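Local coordinates for protein fiber (Murine adenovirus 2, PDB 5NBH) that probably attaches the virus to host cells as the trimeric, N-acetylglucosamine-binding distal part of the fibre, at residues P81-Q86 with P165-P170; T91-R96 with G144-G149; F113-L118 with M229-I234; E136-G141 with L206-I211. All blocks are in the same frame, centred on the assembly; numbering follows the deposited sequence. Where two conformers were deposited one is given.

Interaction 1: P81-Q86 with P165-P170; sequences PVFVYQ and PTFILP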
loop_
_atom_site.group_PDB
_atom_site.type_symbol
_atom_site.label_atom_id
_atom_site.label_comp_id
_atom_site.label_asym_id
_atom_site.label_seq_id
_atom_site.Cartn_x
_atom_site.Cartn_y
_atom_site.Cartn_z
ATOM N N PRO A 81 -5.412 -0.156 -11.543
ATOM C CA PRO A 81 -5.998 -1.273 -10.796
ATOM C C PRO A 81 -5.031 -1.832 -9.775
ATOM O O PRO A 81 -3.825 -1.751 -9.988
ATOM C CB PRO A 81 -6.232 -2.313 -11.861
ATOM C CG PRO A 81 -5.192 -2.012 -12.917
ATOM C CD PRO A 81 -5.124 -0.531 -12.943
ATOM N N VAL A 82 -5.562 -2.385 -8.701
ATOM C CA VAL A 82 -4.760 -3.122 -7.719
ATOM C C VAL A 82 -4.743 -4.577 -8.146
ATOM O O VAL A 82 -5.812 -5.181 -8.425
ATOM C CB VAL A 82 -5.314 -2.970 -6.303
ATOM C CG1 VAL A 82 -4.512 -3.831 -5.342
ATOM C CG2 VAL A 82 -5.299 -1.508 -5.891
ATOM N N PHE A 83 -3.524 -5.145 -8.220
ATOM C CA PHE A 83 -3.340 -6.587 -8.436
ATOM C C PHE A 83 -2.435 -7.136 -7.360
ATOM O O PHE A 83 -1.530 -6.438 -6.928
ATOM C CB PHE A 83 -2.702 -6.857 -9.785
ATOM C CG PHE A 83 -3.661 -6.727 -10.934
ATOM C CD1 PHE A 83 -4.651 -7.666 -11.107
ATOM C CD2 PHE A 83 -3.602 -5.651 -11.793
ATOM C CE1 PHE A 83 -5.570 -7.568 -12.158
ATOM C CE2 PHE A 83 -4.511 -5.553 -12.869
ATOM C CZ PHE A 83 -5.483 -6.509 -13.036
ATOM N N VAL A 84 -2.717 -8.333 -6.892
ATOM C CA VAL A 84 -1.869 -8.975 -5.886
ATOM C C VAL A 84 -1.445 -10.351 -6.347
ATOM O O VAL A 84 -2.284 -11.194 -6.663
ATOM C CB VAL A 84 -2.574 -9.102 -4.506
ATOM C CG1 VAL A 84 -1.585 -9.623 -3.451
ATOM C CG2 VAL A 84 -3.177 -7.777 -4.064
ATOM N N TYR A 85 -0.124 -10.617 -6.330
ATOM C CA TYR A 85 0.393 -11.945 -6.532
ATOM C C TYR A 85 0.881 -12.431 -5.169
ATOM O O TYR A 85 1.689 -11.772 -4.519
ATOM C CB TYR A 85 1.520 -11.903 -7.549
ATOM C CG TYR A 85 1.958 -13.240 -8.121
ATOM C CD1 TYR A 85 1.023 -14.181 -8.591
ATOM C CD2 TYR A 85 3.329 -13.577 -8.221
ATOM C CE1 TYR A 85 1.411 -15.396 -9.114
ATOM C CE2 TYR A 85 3.717 -14.771 -8.793
ATOM C CZ TYR A 85 2.765 -15.690 -9.220
ATOM O OH TYR A 85 3.105 -16.899 -9.769
ATOM N N GLN A 86 0.363 -13.562 -4.712
ATOM C CA GLN A 86 0.609 -13.977 -3.343
ATOM C C GLN A 86 0.604 -15.469 -3.189
ATOM O O GLN A 86 -0.012 -16.172 -3.978
ATOM C CB GLN A 86 -0.464 -13.399 -2.432
ATOM C CG GLN A 86 -1.865 -13.869 -2.785
ATOM C CD GLN A 86 -2.900 -13.391 -1.807
ATOM O OE1 GLN A 86 -3.397 -12.280 -1.924
ATOM N NE2 GLN A 86 -3.267 -14.255 -0.872
ATOM N N PRO A 165 1.016 -13.223 -14.207
ATOM C CA PRO A 165 1.553 -12.196 -13.297
ATOM C C PRO A 165 2.757 -11.414 -13.813
ATOM O O PRO A 165 3.737 -11.207 -13.080
ATOM C CB PRO A 165 1.863 -12.994 -12.032
ATOM C CG PRO A 165 2.190 -14.349 -12.547
ATOM C CD PRO A 165 1.357 -14.586 -13.762
ATOM N N THR A 166 2.679 -10.884 -15.022
ATOM C CA THR A 166 3.777 -10.069 -15.547
ATOM C C THR A 166 3.927 -8.742 -14.799
ATOM O O THR A 166 4.947 -8.099 -14.889
ATOM C CB THR A 166 3.611 -9.793 -17.036
ATOM O OG1 THR A 166 2.391 -9.058 -17.242
ATOM C CG2 THR A 166 3.594 -11.108 -17.844
ATOM N N PHE A 167 2.893 -8.332 -14.053
ATOM C CA PHE A 167 2.897 -7.045 -13.397
ATOM C C PHE A 167 3.926 -6.935 -12.231
ATOM O O PHE A 167 4.130 -5.847 -11.729
ATOM C CB PHE A 167 1.466 -6.683 -12.910
ATOM C CG PHE A 167 0.866 -7.664 -11.946
ATOM C CD1 PHE A 167 1.219 -7.659 -10.602
ATOM C CD2 PHE A 167 -0.051 -8.601 -12.366
ATOM C CE1 PHE A 167 0.647 -8.545 -9.718
ATOM C CE2 PHE A 167 -0.607 -9.519 -11.489
ATOM C CZ PHE A 167 -0.273 -9.477 -10.159
ATOM N N ILE A 168 4.561 -8.052 -11.839
ATOM C CA ILE A 168 5.628 -8.021 -10.809
ATOM C C ILE A 168 7.030 -7.776 -11.377
ATOM O O ILE A 168 7.926 -7.521 -10.615
ATOM C CB ILE A 168 5.693 -9.310 -9.970
ATOM C CG1 ILE A 168 6.175 -10.512 -10.838
ATOM C CG2 ILE A 168 4.393 -9.505 -9.211
ATOM C CD1 ILE A 168 6.633 -11.718 -10.091
ATOM N N LEU A 169 7.200 -7.818 -12.710
ATOM C CA LEU A 169 8.532 -7.829 -13.316
ATOM C C LEU A 169 9.135 -6.457 -13.397
ATOM O O LEU A 169 8.526 -5.551 -13.978
ATOM C CB LEU A 169 8.477 -8.445 -14.717
ATOM C CG LEU A 169 8.105 -9.928 -14.751
ATOM C CD1 LEU A 169 7.774 -10.332 -16.167
ATOM C CD2 LEU A 169 9.199 -10.846 -14.208
ATOM N N PRO A 170 10.328 -6.253 -12.794
ATOM C CA PRO A 170 11.040 -5.008 -12.929
ATOM C C PRO A 170 11.952 -4.976 -14.172
ATOM O O PRO A 170 11.978 -5.935 -14.915
ATOM C CB PRO A 170 11.888 -4.997 -11.663
ATOM C CG PRO A 170 12.285 -6.416 -11.513
ATOM C CD PRO A 170 11.135 -7.234 -12.031
#
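The Phe167 ring takes Phe83 CB on one face and meets backbone at its rim: Phe83 CB lies 3.7 Å from the Phe167 ring centroid in a CH-pi contact, while the backbone N of Tyr85 comes to the ring edge in plane. The rings of Phe83 and Phe167 are turned only 25° apart, but with 5.3 Å between their centroids the offset brings Phe83 CB, not its ring, over the Phe167 face. Beside them, Pro165 CB sits over the centre of the Tyr85 ring, 3.7 Å from its centroid, and Pro165 CG reaches to 3.6 Å from Tyr85 CZ. A chi1 of 59° sets the Phe167 ring between its own backbone N and carbonyl carbon, standing up from the short 3-10 turn that carries it so that CZ leads toward the strand. Ile168 CG2 adds a looser touch, 4.1 Å from Tyr85 CB. Val153 also packs against Tyr85, Pro165 and Phe167.

No hydrogen bond joins the two segments. The strand's backbone is paired with its sheet neighbours, as Phe83 is with Arg112, so the loop is held to the buried first part of that strand by close apolar fit, with the polar end of Tyr85 satisfied by Cys146 N.

Interaction 2: T91-R96 with G144-G149; sequences TPMRLR and GSCLTG
With chi1 and chi2 both extended (-170° and 179°), Met93 runs straight out from its strand to segment 144-149, and a bend at chi3 (-61°) then swings CE toward Cys146. The result is a thioether laid along the backbone of a glycine: Met93 CG lies 3.8 Å from Gly149 CA, Met93 SD lies 3.8 Å from Gly149 N, and Met93 CE ends 3.7 Å from Cys146 SG. Gly149 has no side chain, and Met93 rests directly on its main chain. Thr148 is turned so that CG2 is anti to its own backbone N. That methyl faces the strand and meets Leu95 CD2 at 3.6 Å, the two side chains crossing at about a right angle; it also lies 3.9 Å from Met93 SD.

In the adenovirus fibre head, sheets ABCJ and GHID face each other, and this contact lies where strand 83-96 of the first meets the loop leaving strand 131-140 of the second. Met93 and Leu95 both touch side chains of strand 131-140, namely Leu137 and Trp135. Thr148 OG1 is hydrogen-bonded to Gln138 N, which ties the loop to the same strand.

No direct hydrogen bond crosses between the segments. A water does the bridging instead, donating to Arg94 O at 2.7 Å and to Thr148 O at 2.8 Å. The Leu95 side chain is about 7 Å from that of Asn97, which binds N-acetylglucosamine in another structure of this protein; no sugar is bound here.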
loop_
_atom_site.group_PDB
_atom_site.type_symbol
_atom_site.label_atom_id
_atom_site.label_comp_id
_atom_site.label_asym_id
_atom_site.label_seq_id
_atom_site.Cartn_x
_atom_site.Cartn_y
_atom_site.Cartn_z
ATOM N N THR A 91 -1.136 -21.426 2.740
ATOM C CA THR A 91 -0.247 -22.246 1.908
ATOM C C THR A 91 1.105 -21.548 1.744
ATOM O O THR A 91 1.500 -21.147 0.637
ATOM C CB THR A 91 -0.905 -22.547 0.560
ATOM O OG1 THR A 91 -2.250 -22.992 0.794
ATOM C CG2 THR A 91 -0.132 -23.609 -0.221
ATOM N N PRO A 92 1.832 -21.406 2.865
ATOM C CA PRO A 92 3.136 -20.763 2.786
ATOM C C PRO A 92 4.118 -21.569 1.936
ATOM O O PRO A 92 3.960 -22.774 1.789
ATOM C CB PRO A 92 3.586 -20.697 4.244
ATOM C CG PRO A 92 2.908 -21.834 4.898
ATOM C CD PRO A 92 1.586 -21.970 4.205
ATOM N N MET A 93 5.111 -20.869 1.387
ATOM C CA MET A 93 6.104 -21.446 0.487
ATOM C C MET A 93 7.295 -21.958 1.294
ATOM O O MET A 93 7.807 -21.264 2.165
ATOM C CB MET A 93 6.564 -20.372 -0.486
ATOM C CG MET A 93 7.408 -20.901 -1.591
ATOM S SD MET A 93 7.878 -19.606 -2.667
ATOM C CE MET A 93 6.275 -19.009 -3.263
ATOM N N ARG A 94 7.734 -23.164 0.975
ATOM C CA ARG A 94 8.902 -23.743 1.621
ATOM C C ARG A 94 10.158 -23.248 0.910
ATOM O O ARG A 94 10.246 -23.340 -0.344
ATOM C CB ARG A 94 8.800 -25.263 1.511
ATOM C CG ARG A 94 9.868 -26.003 2.278
ATOM C CD ARG A 94 9.788 -25.586 3.719
ATOM N NE ARG A 94 10.218 -26.648 4.588
ATOM C CZ ARG A 94 9.978 -26.663 5.877
ATOM N NH1 ARG A 94 9.337 -25.648 6.439
ATOM N NH2 ARG A 94 10.399 -27.684 6.587
ATOM N N LEU A 95 11.076 -22.652 1.693
ATOM C CA LEU A 95 12.328 -22.098 1.217
ATOM C C LEU A 95 13.489 -22.768 1.927
ATOM O O LEU A 95 13.402 -23.071 3.100
ATOM C CB LEU A 95 12.409 -20.592 1.480
ATOM C CG LEU A 95 11.299 -19.781 0.816
ATOM C CD1 LEU A 95 11.393 -18.343 1.215
ATOM C CD2 LEU A 95 11.377 -19.931 -0.677
ATOM N N ARG A 96 14.556 -22.991 1.192
ATOM C CA ARG A 96 15.806 -23.519 1.766
ATOM C C ARG A 96 16.869 -22.428 1.798
ATOM O O ARG A 96 17.017 -21.654 0.828
ATOM C CB ARG A 96 16.293 -24.678 0.917
ATOM C CG ARG A 96 17.503 -25.384 1.479
ATOM C CD ARG A 96 17.837 -26.620 0.682
ATOM N NE ARG A 96 18.930 -27.373 1.292
ATOM C CZ ARG A 96 19.347 -28.577 0.911
ATOM N NH1 ARG A 96 18.797 -29.194 -0.136
ATOM N NH2 ARG A 96 20.357 -29.149 1.554
ATOM N N GLY A 144 6.352 -14.028 -15.324
ATOM C CA GLY A 144 6.254 -13.633 -13.917
ATOM C C GLY A 144 5.886 -14.755 -12.946
ATOM O O GLY A 144 5.974 -14.565 -11.718
ATOM N N SER A 145 5.466 -15.919 -13.453
ATOM C CA SER A 145 5.039 -17.016 -12.609
ATOM C C SER A 145 6.130 -17.492 -11.641
ATOM O O SER A 145 7.238 -17.750 -12.065
ATOM C CB SER A 145 4.633 -18.230 -13.460
ATOM O OG SER A 145 3.526 -17.891 -14.270
ATOM N N CYS A 146 5.767 -17.700 -10.387
ATOM C CA CYS A 146 6.750 -18.158 -9.382
ATOM C C CYS A 146 7.149 -19.614 -9.646
ATOM O O CYS A 146 6.282 -20.489 -9.840
ATOM C CB CYS A 146 6.214 -17.985 -7.982
ATOM S SG CYS A 146 7.449 -18.283 -6.698
ATOM N N LEU A 147 8.460 -19.832 -9.773
ATOM C CA LEU A 147 9.039 -21.166 -9.969
ATOM C C LEU A 147 9.405 -21.863 -8.675
ATOM O O LEU A 147 9.563 -23.088 -8.660
ATOM C CB LEU A 147 10.275 -21.063 -10.860
ATOM C CG LEU A 147 10.020 -20.402 -12.223
ATOM C CD1 LEU A 147 11.334 -20.159 -12.943
ATOM C CD2 LEU A 147 9.075 -21.248 -13.074
ATOM N N THR A 148 9.584 -21.093 -7.595
ATOM C CA THR A 148 10.046 -21.615 -6.288
ATOM C C THR A 148 8.944 -22.318 -5.507
ATOM O O THR A 148 9.178 -23.271 -4.777
ATOM C CB THR A 148 10.620 -20.483 -5.425
ATOM O OG1 THR A 148 11.567 -19.741 -6.185
ATOM C CG2 THR A 148 11.248 -21.007 -4.159
ATOM N N GLY A 149 7.714 -21.835 -5.681
ATOM C CA GLY A 149 6.576 -22.391 -4.990
ATOM C C GLY A 149 5.306 -21.826 -5.596
ATOM O O GLY A 149 5.368 -21.042 -6.538
HETATM O O HOH W 1 8.622 -24.366 -2.282
#

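Interaction 3: F113-L118 with M229-I234; sequences FGTTVL and MYESQI
Val117 and Tyr230 lie side by side on one face of the sheet, with the valine over the tyrosine ring: Val117 CB is 3.8 Å from the Tyr230 ring centroid, offset toward the rim. A chi1 of 70° holds the ring between its own backbone N and carbonyl carbon. Tyr230 OH is hydrogen-bonded to Ile168 O. On the other face Met229 crosses both Leu118 and Thr116 obliquely, with its CG 3.7 Å from Leu118 CD1. Its CE is pressed to 3.4 Å from Thr116 CG2, tighter than usual. Leu118 packs on Met229 of the second subunit, and Met229 N is hydrogen-bonded to Gln225 OE1 of the third.

The pairing beneath these side chains is antiparallel: Val117 N bonds Tyr230 O at 2.8 Å, nearly straight (178°), and Tyr230 N returns to Val117 O. Ser232 N donates to Thr115 O at 2.8 Å, extending the pairing to the type II' turn 113-116. Ser232 OG accepts from Ile234 N, an ST turn, and is also hydrogen-bonded to Leu169 O.

Strands C (116-125) and J (223-231), neighbours in the ABCJ sheet of the fibre head, are thus joined by main-chain bonds that, between buried Val117 and Tyr230, apolar surroundings probably strengthen.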
loop_
_atom_site.group_PDB
_atom_site.type_symbol
_atom_site.label_atom_id
_atom_site.label_comp_id
_atom_site.label_asym_id
_atom_site.label_seq_id
_atom_site.Cartn_x
_atom_site.Cartn_y
_atom_site.Cartn_z
ATOM N N PHE A 113 0.220 -1.362 -7.713
ATOM C CA PHE A 113 -0.670 -0.207 -7.955
ATOM C C PHE A 113 0.123 0.867 -8.654
ATOM O O PHE A 113 1.297 1.114 -8.331
ATOM C CB PHE A 113 -1.252 0.336 -6.655
ATOM C CG PHE A 113 -0.305 0.280 -5.499
ATOM C CD1 PHE A 113 0.726 1.169 -5.383
ATOM C CD2 PHE A 113 -0.477 -0.659 -4.501
ATOM C CE1 PHE A 113 1.603 1.106 -4.313
ATOM C CE2 PHE A 113 0.398 -0.737 -3.432
ATOM C CZ PHE A 113 1.443 0.150 -3.346
ATOM N N GLY A 114 -0.492 1.512 -9.623
ATOM C CA GLY A 114 0.255 2.286 -10.574
ATOM C C GLY A 114 1.257 1.316 -11.189
ATOM O O GLY A 114 0.902 0.164 -11.525
ATOM N N THR A 115 2.497 1.738 -11.260
ATOM C CA THR A 115 3.609 0.869 -11.694
ATOM C C THR A 115 4.460 0.417 -10.516
ATOM O O THR A 115 5.505 -0.185 -10.707
ATOM C CB THR A 115 4.505 1.610 -12.701
ATOM O OG1 THR A 115 4.964 2.823 -12.124
ATOM C CG2 THR A 115 3.739 1.931 -13.963
ATOM N N THR A 116 3.999 0.681 -9.306
ATOM C CA THR A 116 4.715 0.333 -8.086
ATOM C C THR A 116 4.365 -1.039 -7.576
ATOM O O THR A 116 3.199 -1.466 -7.648
ATOM C CB THR A 116 4.372 1.383 -7.007
ATOM O OG1 THR A 116 4.758 2.660 -7.507
ATOM C CG2 THR A 116 5.097 1.147 -5.781
ATOM N N VAL A 117 5.358 -1.755 -7.045
ATOM C CA VAL A 117 5.099 -3.027 -6.399
ATOM C C VAL A 117 5.526 -2.945 -4.932
ATOM O O VAL A 117 6.679 -2.613 -4.640
ATOM C CB VAL A 117 5.825 -4.202 -7.113
ATOM C CG1 VAL A 117 5.500 -5.501 -6.418
ATOM C CG2 VAL A 117 5.440 -4.224 -8.611
ATOM N N LEU A 118 4.601 -3.239 -4.023
ATOM C CA LEU A 118 4.889 -3.378 -2.593
ATOM C C LEU A 118 5.081 -4.851 -2.302
ATOM O O LEU A 118 4.151 -5.642 -2.442
ATOM C CB LEU A 118 3.730 -2.791 -1.748
ATOM C CG LEU A 118 3.781 -2.943 -0.228
ATOM C CD1 LEU A 118 5.029 -2.363 0.360
ATOM C CD2 LEU A 118 2.543 -2.303 0.403
ATOM N N MET A 229 9.497 -1.475 -1.490
ATOM C CA MET A 229 8.868 -1.136 -2.753
ATOM C C MET A 229 9.869 -1.112 -3.915
ATOM O O MET A 229 11.014 -0.759 -3.747
ATOM C CB MET A 229 8.165 0.208 -2.618
ATOM C CG MET A 229 6.957 0.079 -1.702
ATOM S SD MET A 229 5.950 1.534 -1.368
ATOM C CE MET A 229 6.207 2.474 -2.816
ATOM N N TYR A 230 9.380 -1.476 -5.081
ATOM C CA TYR A 230 10.098 -1.322 -6.313
ATOM C C TYR A 230 9.147 -0.946 -7.442
ATOM O O TYR A 230 7.937 -0.771 -7.232
ATOM C CB TYR A 230 10.926 -2.609 -6.575
ATOM C CG TYR A 230 10.177 -3.871 -6.939
ATOM C CD1 TYR A 230 9.758 -4.781 -5.956
ATOM C CD2 TYR A 230 9.905 -4.178 -8.277
ATOM C CE1 TYR A 230 9.104 -5.962 -6.295
ATOM C CE2 TYR A 230 9.255 -5.352 -8.621
ATOM C CZ TYR A 230 8.847 -6.230 -7.636
ATOM O OH TYR A 230 8.216 -7.412 -7.944
ATOM N N GLU A 231 9.697 -0.789 -8.642
ATOM C CA GLU A 231 8.932 -0.396 -9.803
ATOM C C GLU A 231 8.870 -1.522 -10.833
ATOM O O GLU A 231 9.892 -2.236 -11.053
ATOM C CB GLU A 231 9.577 0.851 -10.406
ATOM C CG GLU A 231 8.662 1.589 -11.346
ATOM C CD GLU A 231 9.020 3.046 -11.476
ATOM O OE1 GLU A 231 10.153 3.439 -11.072
ATOM O OE2 GLU A 231 8.162 3.778 -12.004
ATOM N N SER A 232 7.706 -1.679 -11.460
ATOM C CA SER A 232 7.587 -2.579 -12.598
ATOM C C SER A 232 7.622 -1.792 -13.895
ATOM O O SER A 232 7.036 -0.708 -14.001
ATOM C CB SER A 232 6.360 -3.467 -12.524
ATOM O OG SER A 232 6.186 -4.255 -13.709
ATOM N N GLN A 233 8.323 -2.374 -14.868
ATOM C CA GLN A 233 8.414 -1.849 -16.228
ATOM C C GLN A 233 7.159 -2.168 -17.060
ATOM O O GLN A 233 6.966 -1.584 -18.145
ATOM C CB GLN A 233 9.659 -2.446 -16.931
ATOM C CG GLN A 233 9.667 -3.979 -17.077
ATOM C CD GLN A 233 10.759 -4.500 -18.001
ATOM O OE1 GLN A 233 11.461 -3.722 -18.643
ATOM N NE2 GLN A 233 10.919 -5.829 -18.056
ATOM N N ILE A 234 6.336 -3.104 -16.574
ATOM C CA ILE A 234 5.282 -3.699 -17.356
ATOM C C ILE A 234 4.020 -2.952 -17.037
ATOM O O ILE A 234 3.502 -3.037 -15.911
ATOM C CB ILE A 234 5.058 -5.193 -17.048
ATOM C CG1 ILE A 234 6.358 -5.996 -17.137
ATOM C CG2 ILE A 234 4.000 -5.759 -17.992
ATOM C CD1 ILE A 234 6.943 -6.167 -18.528
#

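Interaction 4: E136-G141 with L206-I211; sequences ELQFDG and LGNFYI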
loop_
_atom_site.group_PDB
_atom_site.type_symbol
_atom_site.label_atom_id
_atom_site.label_comp_id
_atom_site.label_asym_id
_atom_site.label_seq_id
_atom_site.Cartn_x
_atom_site.Cartn_y
_atom_site.Cartn_z
ATOM N N GLU A 136 15.865 -17.316 -1.674
ATOM C CA GLU A 136 15.838 -16.955 -3.094
ATOM C C GLU A 136 14.477 -17.274 -3.655
ATOM O O GLU A 136 14.010 -18.408 -3.529
ATOM C CB GLU A 136 16.924 -17.728 -3.854
ATOM C CG GLU A 136 17.125 -17.329 -5.310
ATOM C CD GLU A 136 18.236 -18.156 -5.968
ATOM O OE1 GLU A 136 19.373 -17.687 -6.100
ATOM O OE2 GLU A 136 17.928 -19.272 -6.380
ATOM N N LEU A 137 13.812 -16.275 -4.234
ATOM C CA LEU A 137 12.568 -16.481 -5.013
ATOM C C LEU A 137 12.837 -16.287 -6.496
ATOM O O LEU A 137 13.403 -15.298 -6.884
ATOM C CB LEU A 137 11.492 -15.462 -4.582
ATOM C CG LEU A 137 11.127 -15.468 -3.100
ATOM C CD1 LEU A 137 10.226 -14.280 -2.732
ATOM C CD2 LEU A 137 10.487 -16.798 -2.763
ATOM N N GLN A 138 12.426 -17.256 -7.304
ATOM C CA GLN A 138 12.628 -17.253 -8.743
ATOM C C GLN A 138 11.267 -17.144 -9.422
ATOM O O GLN A 138 10.330 -17.817 -9.006
ATOM C CB GLN A 138 13.284 -18.572 -9.148
ATOM C CG GLN A 138 13.723 -18.675 -10.590
ATOM C CD GLN A 138 14.272 -20.050 -10.917
ATOM O OE1 GLN A 138 14.508 -20.354 -12.076
ATOM N NE2 GLN A 138 14.463 -20.887 -9.901
ATOM N N PHE A 139 11.202 -16.334 -10.460
ATOM C CA PHE A 139 10.000 -16.124 -11.235
ATOM C C PHE A 139 10.366 -16.195 -12.705
ATOM O O PHE A 139 11.396 -15.640 -13.136
ATOM C CB PHE A 139 9.417 -14.731 -10.957
ATOM C CG PHE A 139 9.124 -14.473 -9.515
ATOM C CD1 PHE A 139 10.113 -13.965 -8.679
ATOM C CD2 PHE A 139 7.857 -14.695 -8.984
ATOM C CE1 PHE A 139 9.860 -13.723 -7.348
ATOM C CE2 PHE A 139 7.587 -14.448 -7.645
ATOM C CZ PHE A 139 8.592 -13.965 -6.822
ATOM N N ASP A 140 9.468 -16.764 -13.500
ATOM C CA ASP A 140 9.670 -16.766 -14.947
ATOM C C ASP A 140 9.906 -15.347 -15.471
ATOM O O ASP A 140 9.139 -14.449 -15.198
ATOM C CB ASP A 140 8.476 -17.443 -15.650
ATOM C CG ASP A 140 8.749 -17.653 -17.131
ATOM O OD1 ASP A 140 8.735 -16.676 -17.891
ATOM O OD2 ASP A 140 9.043 -18.805 -17.505
ATOM N N GLY A 141 10.979 -15.138 -16.222
ATOM C CA GLY A 141 11.372 -13.807 -16.633
ATOM C C GLY A 141 10.477 -13.128 -17.655
ATOM O O GLY A 141 10.618 -11.930 -17.856
ATOM N N LEU A 206 19.811 -16.124 -16.303
ATOM C CA LEU A 206 19.336 -17.361 -16.901
ATOM C C LEU A 206 17.893 -17.220 -17.459
ATOM O O LEU A 206 17.172 -18.193 -17.531
ATOM C CB LEU A 206 19.457 -18.495 -15.894
ATOM C CG LEU A 206 20.838 -18.618 -15.188
ATOM C CD1 LEU A 206 20.875 -19.858 -14.314
ATOM C CD2 LEU A 206 22.015 -18.609 -16.164
ATOM N N GLY A 207 17.524 -15.999 -17.839
ATOM C CA GLY A 207 16.209 -15.660 -18.388
ATOM C C GLY A 207 15.118 -15.404 -17.345
ATOM O O GLY A 207 13.965 -15.160 -17.720
ATOM N N ASN A 208 15.458 -15.501 -16.056
ATOM C CA ASN A 208 14.455 -15.475 -14.971
ATOM C C ASN A 208 14.729 -14.332 -13.974
ATOM O O ASN A 208 15.819 -13.784 -13.911
ATOM C CB ASN A 208 14.375 -16.802 -14.264
ATOM C CG ASN A 208 13.675 -17.866 -15.085
ATOM O OD1 ASN A 208 12.852 -17.560 -15.977
ATOM N ND2 ASN A 208 14.021 -19.099 -14.826
ATOM N N PHE A 209 13.675 -13.943 -13.252
ATOM C CA PHE A 209 13.695 -12.827 -12.284
ATOM C C PHE A 209 13.872 -13.419 -10.899
ATOM O O PHE A 209 13.174 -14.337 -10.557
ATOM C CB PHE A 209 12.343 -12.074 -12.386
ATOM C CG PHE A 209 12.069 -11.117 -11.253
ATOM C CD1 PHE A 209 13.020 -10.211 -10.844
ATOM C CD2 PHE A 209 10.807 -11.069 -10.657
ATOM C CE1 PHE A 209 12.766 -9.318 -9.831
ATOM C CE2 PHE A 209 10.526 -10.162 -9.648
ATOM C CZ PHE A 209 11.500 -9.292 -9.233
ATOM N N TYR A 210 14.853 -12.911 -10.153
ATOM C CA TYR A 210 15.171 -13.320 -8.813
ATOM C C TYR A 210 14.983 -12.181 -7.813
ATOM O O TYR A 210 15.443 -11.056 -8.020
ATOM C CB TYR A 210 16.624 -13.772 -8.711
ATOM C CG TYR A 210 16.961 -15.044 -9.455
ATOM C CD1 TYR A 210 16.987 -15.070 -10.862
ATOM C CD2 TYR A 210 17.297 -16.185 -8.771
ATOM C CE1 TYR A 210 17.282 -16.229 -11.547
ATOM C CE2 TYR A 210 17.629 -17.369 -9.452
ATOM C CZ TYR A 210 17.620 -17.379 -10.844
ATOM O OH TYR A 210 17.969 -18.532 -11.518
ATOM N N ILE A 211 14.298 -12.500 -6.718
ATOM C CA ILE A 211 14.311 -11.699 -5.502
ATOM C C ILE A 211 15.116 -12.512 -4.515
ATOM O O ILE A 211 14.721 -13.641 -4.126
ATOM C CB ILE A 211 12.897 -11.394 -4.942
ATOM C CG1 ILE A 211 12.110 -10.616 -5.964
ATOM C CG2 ILE A 211 12.972 -10.681 -3.594
ATOM C CD1 ILE A 211 10.706 -10.219 -5.543
HETATM O O HOH W 2 12.016 -18.466 -18.267
#
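Asn208 OD1 is gripped twice, by Gly141 N at 3.1 Å and by a water that donates to it at 2.6 Å. The amide nitrogen of Asn208 gives a weak, bent bond to Gln138 OE1, so both ends of the Asn208 amide are engaged across the strand pair, the second weakly. The same water also binds Asp140 OD2, weakly; the other carboxylate oxygen, OD1, takes Thr142 N and Leu143 N.

Further along, Tyr210 lies beside Gln138, its ring only 8° from the Gln138 amide plane, with Gln138 CG over one face. Glu136 comes to the ring's edge: Glu136 CD is 3.6 Å from Tyr210 CD2, and the carboxylate stands nearly upright to the ring (82°). Arg205 links the two, forming a salt bridge with Glu136 OE1 and a cation-pi contact with Tyr210.

Leu137, Phe139, Phe209 and Ile211 point to the other face. Phe139 CD1 and Phe209 CD2 meet at 3.6 Å, the rings oblique at 31°, and Phe139 CE1 reaches Ile211 CD1 at 4.0 Å. The two strands are joined by antiparallel bonds, with Leu137 and Ile211, and Phe139 and Phe209, as hydrogen-bonded pairs.

Strand 131-140 is the outermost D strand of the GHID sheet, next to strand 208-217. The apolar face rests on Ile108 and Met110 of strand 103-113, while Tyr210 bonds through its backbone to Thr203 in strand 191-205.

In the fold
Interactions 1 and 3 are buried and lie close together, their centres 8 Å apart; both reach the ABCJ sheet, interaction 1 by apolar and ring contacts alone, interaction 3 by main-chain pairing. Interaction 4 pairs two strands of the other sheet, and being partly buried it adds amide, carboxylate and water contacts on one face to an apolar cluster that includes two phenylalanine rings on the other. Interaction 2, also partly buried, shares strand 83-96 with interaction 1 but relies on sulfur and methyl groups plus a water. Residues 144-149 run alongside residues 136-141, with Leu147 N bonded to Gln138 O, while Ile168 and Pro170 of interaction 1 pack on Phe139 and Phe209 of interaction 4, joining the two sheets.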